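Local coordinates for magnetosome membrane protein MamB, putative Co/Zn/Cd cation transporter. Cation diffusion facilitator family (Desulfamplus magnetovallimortis, PDB 6QFJ) that probably takes part in moving metal cations across the magnetosome membrane, as a cation diffusion facilitator whose C-terminal domain is the part described here, at residues 13-16 against 22-25; 25-30 against 36-41. All coordinates share one frame; numbering follows the deposited sequence.

Interaction 1 (13-16 against 22-25); sequences VLEK and DVKD
L14 and V23 make the apolar part of this contact between the last turn of helix 2-15 and the start of strand 22-31. The CB of L14 meets CG2 of V23 at 3.8 Å. V23 takes a chi1 of 178°, with CG1 anti to the backbone N, and this places its other methyl, CG2, against L14 and E15. L14 is buried, and beyond V23 it also packs on I39 of the neighbouring strand and on I62 of helix 49-66.

The same methyl receives the end of E15, whose chain bends at chi2 (59°) and crosses V23 at about a right angle. Both carboxylate oxygens of E15 come close to it, OE1 at 3.7 Å and OE2 at 3.8 Å from CG2 of V23, a van der Waals contact with the polar end of an otherwise solvent-exposed side chain.

Among charged groups, E15 OE1 lies 4.0 Å from OD1 of D22, two exposed acidic side chains.

No hydrogen bond joins the two segments. Their hold on each other is therefore dispersive, centred on one valine methyl, and the neighbouring acids probably add mild repulsion that solvent would be expected to screen.

Interaction 2 (25-30 against 36-41); sequences DIIARE and EFEIDL
R29 reaches across the hairpin to two glutamates of the partner strand. Its NH2 donates to OE1 of E38 over 2.8 Å, with the oxygen lying near the guanidinium plane but approached from above the carboxylate plane, the two planes being 82° apart. NH1 forms a longer salt bridge, 3.5 Å to OE1 of E36, again at the guanidinium edge. CG of R29 sits between its backbone N and carbonyl carbon (chi1 70°), and a further bend at chi3 brings the guanidinium back over the hairpin to both acids. An alanine in place of E38 would remove the closer carboxylate and is likely to leave R29 with the longer E36 bridge across this contact, its NH2 end freer to turn.

The opposite face is apolar. CB of A28 lies 3.7 Å from CE2 of the F37 ring, and CG2 of I26 touches CD1 of I39 at 3.9 Å, those two side chains running side by side. A11, I7 and I10 of helix 2-15 and I63 of helix 49-66 close over this face.

Between the two faces, six backbone hydrogen bonds fix the register. I27 N donates to E38 O and E38 N to I27 O, each over 2.8 Å; D25 with D40 and R29 with E36 likewise share two N-H...O bonds each. D40 OD2 forms a salt bridge with R76 of strand 71-79. A classic beta bulge sets K24 and D25 across from the single D40. The whole is an antiparallel beta hairpin with one face rich in charge, I27 among it, and one helix-covered, within the alpha-beta-beta-alpha-beta C-terminal domain characteristic of cation diffusion facilitators.

How the interactions relate
From the N terminus, helix 2-15 ends in the 13-16 segment, and a short connection returns the chain to 22-25, where interaction 1 closes the first loop. The same strand runs on as 25-30, turns, and comes back as 36-41, so interaction 2 closes a second. The loops follow one another, meeting at the shared D25, and neither nests in nor crosses the other. Interaction 1 ties the helix to the edge of the sheet; interaction 2 ties that edge strand to the central one. The two contacts touch directly, K24 N lying 2.8 Å from D40 O, probably hydrogen-bonded, while L14 CD1 approaches L41 CD2 at 4.1 Å, carrying the helix packing onto the second strand.

Interaction 1 (13-16 against 22-25)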
loop_
_atom_site.group_PDB
_atom_site.type_symbol
_atom_site.label_atom_id
_atom_site.label_comp_id
_atom_site.label_asym_id
_atom_site.label_seq_id
_atom_site.Cartn_x
_atom_site.Cartn_y
_atom_site.Cartn_z
ATOM N N VAL A 13 0.189 -4.605 -8.276
ATOM C CA VAL A 13 0.187 -5.725 -7.326
ATOM C C VAL A 13 -0.970 -5.644 -6.392
ATOM O O VAL A 13 -1.714 -6.646 -6.146
ATOM C CB VAL A 13 1.502 -5.847 -6.584
ATOM C CG1 VAL A 13 1.422 -6.999 -5.566
ATOM C CG2 VAL A 13 2.627 -6.102 -7.582
ATOM N N LEU A 14 -1.161 -4.467 -5.821
ATOM C CA LEU A 14 -2.151 -4.266 -4.766
ATOM C C LEU A 14 -3.562 -4.554 -5.316
ATOM O O LEU A 14 -4.363 -5.180 -4.630
ATOM C CB LEU A 14 -2.124 -2.830 -4.220
ATOM C CG LEU A 14 -0.871 -2.462 -3.442
ATOM C CD1 LEU A 14 -0.917 -1.039 -2.932
ATOM C CD2 LEU A 14 -0.614 -3.367 -2.282
ATOM N N GLU A 15 -3.811 -4.188 -6.566
ATOM C CA GLU A 15 -5.066 -4.481 -7.215
ATOM C C GLU A 15 -5.390 -5.969 -7.262
ATOM O O GLU A 15 -6.558 -6.351 -7.371
ATOM C CB GLU A 15 -5.122 -3.917 -8.661
ATOM C CG GLU A 15 -6.194 -2.885 -8.901
ATOM C CD GLU A 15 -6.083 -1.651 -8.006
ATOM O OE1 GLU A 15 -6.978 -1.429 -7.120
ATOM O OE2 GLU A 15 -5.087 -0.910 -8.259
ATOM N N LYS A 16 -4.373 -6.791 -7.299
ATOM C CA LYS A 16 -4.544 -8.210 -7.437
ATOM C C LYS A 16 -4.309 -8.902 -6.110
ATOM O O LYS A 16 -4.256 -10.112 -6.053
ATOM C CB LYS A 16 -3.551 -8.764 -8.461
ATOM C CG LYS A 16 -3.617 -8.152 -9.833
ATOM C CD LYS A 16 -2.742 -8.933 -10.789
ATOM C CE LYS A 16 -1.585 -8.117 -11.320
ATOM N NZ LYS A 16 -2.005 -7.175 -12.404
ATOM N N ASP A 22 -9.558 -2.393 -2.356
ATOM C CA ASP A 22 -9.210 -1.373 -3.385
ATOM C C ASP A 22 -8.093 -0.484 -2.846
ATOM O O ASP A 22 -7.865 -0.423 -1.629
ATOM C CB ASP A 22 -10.427 -0.432 -3.650
ATOM C CG ASP A 22 -11.314 -0.934 -4.764
ATOM O OD1 ASP A 22 -10.814 -1.319 -5.826
ATOM O OD2 ASP A 22 -12.552 -0.981 -4.590
ATOM N N VAL A 23 -7.424 0.192 -3.750
ATOM C CA VAL A 23 -6.411 1.178 -3.430
ATOM C C VAL A 23 -7.125 2.501 -3.313
ATOM O O VAL A 23 -7.806 2.909 -4.239
ATOM C CB VAL A 23 -5.344 1.279 -4.527
ATOM C CG1 VAL A 23 -4.326 2.369 -4.181
ATOM C CG2 VAL A 23 -4.658 -0.041 -4.632
ATOM N N LYS A 24 -6.979 3.165 -2.184
ATOM C CA LYS A 24 -7.546 4.488 -2.027
ATOM C C LYS A 24 -6.588 5.566 -2.520
ATOM O O LYS A 24 -6.997 6.503 -3.176
ATOM C CB LYS A 24 -7.846 4.751 -0.571
ATOM C CG LYS A 24 -8.408 6.134 -0.266
ATOM C CD LYS A 24 -8.966 5.979 1.113
ATOM C CE LYS A 24 -8.825 7.169 2.014
ATOM N NZ LYS A 24 -9.957 7.952 1.920
ATOM N N ASP A 25 -5.319 5.430 -2.201
ATOM C CA ASP A 25 -4.313 6.392 -2.641
ATOM C C ASP A 25 -2.924 5.884 -2.411
ATOM O O ASP A 25 -2.659 5.133 -1.464
ATOM C CB ASP A 25 -4.460 7.690 -1.888
ATOM C CG ASP A 25 -3.911 8.889 -2.652
ATOM O OD1 ASP A 25 -3.759 8.880 -3.913
ATOM O OD2 ASP A 25 -3.597 9.869 -1.945
#

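Interaction 2 (25-30 against 36-41)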
loop_
_atom_site.group_PDB
_atom_site.type_symbol
_atom_site.label_atom_id
_atom_site.label_comp_id
_atom_site.label_asym_id
_atom_site.label_seq_id
_atom_site.Cartn_x
_atom_site.Cartn_y
_atom_site.Cartn_z
ATOM N N ASP A 25 -5.319 5.430 -2.201
ATOM C CA ASP A 25 -4.313 6.392 -2.641
ATOM C C ASP A 25 -2.924 5.884 -2.411
ATOM O O ASP A 25 -2.659 5.133 -1.464
ATOM C CB ASP A 25 -4.460 7.690 -1.888
ATOM C CG ASP A 25 -3.911 8.889 -2.652
ATOM O OD1 ASP A 25 -3.759 8.880 -3.913
ATOM O OD2 ASP A 25 -3.597 9.869 -1.945
ATOM N N ILE A 26 -2.032 6.253 -3.308
ATOM C CA ILE A 26 -0.585 5.948 -3.187
ATOM C C ILE A 26 0.165 7.239 -3.377
ATOM O O ILE A 26 0.032 7.899 -4.408
ATOM C CB ILE A 26 -0.100 4.971 -4.231
ATOM C CG1 ILE A 26 -0.846 3.643 -4.105
ATOM C CG2 ILE A 26 1.405 4.704 -4.049
ATOM C CD1 ILE A 26 -0.459 2.572 -5.101
ATOM N N ILE A 27 0.935 7.620 -2.377
ATOM C CA ILE A 27 1.803 8.796 -2.512
ATOM C C ILE A 27 3.227 8.388 -2.299
ATOM O O ILE A 27 3.502 7.543 -1.449
ATOM C CB ILE A 27 1.377 9.888 -1.497
ATOM C CG1 ILE A 27 0.044 10.506 -1.941
ATOM C CG2 ILE A 27 2.376 11.025 -1.404
ATOM C CD1 ILE A 27 -0.574 11.410 -0.899
ATOM N N ALA A 28 4.152 9.020 -3.016
ATOM C CA ALA A 28 5.607 8.785 -2.843
ATOM C C ALA A 28 6.371 10.083 -2.876
ATOM O O ALA A 28 6.088 10.938 -3.690
ATOM C CB ALA A 28 6.137 7.885 -3.950
ATOM N N ARG A 29 7.372 10.224 -2.017
ATOM C CA ARG A 29 8.278 11.334 -2.173
ATOM C C ARG A 29 9.687 10.929 -1.823
ATOM O O ARG A 29 9.923 9.917 -1.155
ATOM C CB ARG A 29 7.851 12.526 -1.329
ATOM C CG ARG A 29 8.012 12.333 0.149
ATOM C CD ARG A 29 7.413 13.495 0.926
ATOM N NE ARG A 29 5.976 13.423 0.913
ATOM C CZ ARG A 29 5.286 12.621 1.695
ATOM N NH1 ARG A 29 5.920 11.835 2.564
ATOM N NH2 ARG A 29 3.975 12.593 1.600
ATOM N N GLU A 30 10.616 11.764 -2.262
ATOM C CA GLU A 30 12.018 11.504 -2.027
ATOM C C GLU A 30 12.463 12.315 -0.851
ATOM O O GLU A 30 12.228 13.490 -0.794
ATOM C CB GLU A 30 12.897 11.842 -3.196
ATOM C CG GLU A 30 12.387 11.179 -4.441
ATOM C CD GLU A 30 13.287 11.397 -5.646
ATOM O OE1 GLU A 30 12.941 12.287 -6.426
ATOM O OE2 GLU A 30 14.319 10.715 -5.835
ATOM N N GLU A 36 9.908 7.638 0.404
ATOM C CA GLU A 36 8.813 7.536 1.372
ATOM C C GLU A 36 7.485 7.255 0.692
ATOM O O GLU A 36 7.044 8.021 -0.162
ATOM C CB GLU A 36 8.687 8.809 2.184
ATOM C CG GLU A 36 9.762 8.865 3.262
ATOM C CD GLU A 36 9.875 10.175 3.990
ATOM O OE1 GLU A 36 9.222 11.136 3.566
ATOM O OE2 GLU A 36 10.655 10.202 4.960
ATOM N N PHE A 37 6.864 6.168 1.082
ATOM C CA PHE A 37 5.546 5.809 0.522
ATOM C C PHE A 37 4.462 5.917 1.578
ATOM O O PHE A 37 4.666 5.511 2.737
ATOM C CB PHE A 37 5.548 4.409 -0.016
ATOM C CG PHE A 37 6.380 4.252 -1.240
ATOM C CD1 PHE A 37 7.733 3.914 -1.130
ATOM C CD2 PHE A 37 5.813 4.350 -2.481
ATOM C CE1 PHE A 37 8.485 3.763 -2.244
ATOM C CE2 PHE A 37 6.596 4.186 -3.617
ATOM C CZ PHE A 37 7.938 3.926 -3.498
ATOM N N GLU A 38 3.341 6.528 1.195
ATOM C CA GLU A 38 2.103 6.548 1.984
ATOM C C GLU A 38 1.069 5.843 1.193
ATOM O O GLU A 38 0.726 6.266 0.057
ATOM C CB GLU A 38 1.656 7.979 2.290
ATOM C CG GLU A 38 2.620 8.662 3.265
ATOM C CD GLU A 38 2.398 10.147 3.412
ATOM O OE1 GLU A 38 2.015 10.817 2.448
ATOM O OE2 GLU A 38 2.648 10.641 4.503
ATOM N N ILE A 39 0.590 4.743 1.738
ATOM C CA ILE A 39 -0.353 3.901 1.047
ATOM C C ILE A 39 -1.661 3.830 1.847
ATOM O O ILE A 39 -1.671 3.371 3.035
ATOM C CB ILE A 39 0.209 2.496 0.856
ATOM C CG1 ILE A 39 1.619 2.579 0.286
ATOM C CG2 ILE A 39 -0.734 1.662 -0.005
ATOM C CD1 ILE A 39 1.837 2.165 -1.126
ATOM N N ASP A 40 -2.752 4.273 1.208
ATOM C CA ASP A 40 -4.090 4.160 1.771
ATOM C C ASP A 40 -4.887 3.104 1.046
ATOM O O ASP A 40 -4.993 3.149 -0.177
ATOM C CB ASP A 40 -4.793 5.534 1.707
ATOM C CG ASP A 40 -4.110 6.571 2.576
ATOM O OD1 ASP A 40 -3.232 6.192 3.421
ATOM O OD2 ASP A 40 -4.356 7.771 2.383
ATOM N N LEU A 41 -5.474 2.181 1.795
ATOM C CA LEU A 41 -6.255 1.064 1.243
ATOM C C LEU A 41 -7.600 0.910 1.845
ATOM O O LEU A 41 -7.806 1.229 3.007
ATOM C CB LEU A 41 -5.550 -0.243 1.515
ATOM C CG LEU A 41 -4.068 -0.254 1.076
ATOM C CD1 LEU A 41 -3.415 -1.467 1.563
ATOM C CD2 LEU A 41 -3.970 -0.158 -0.411
#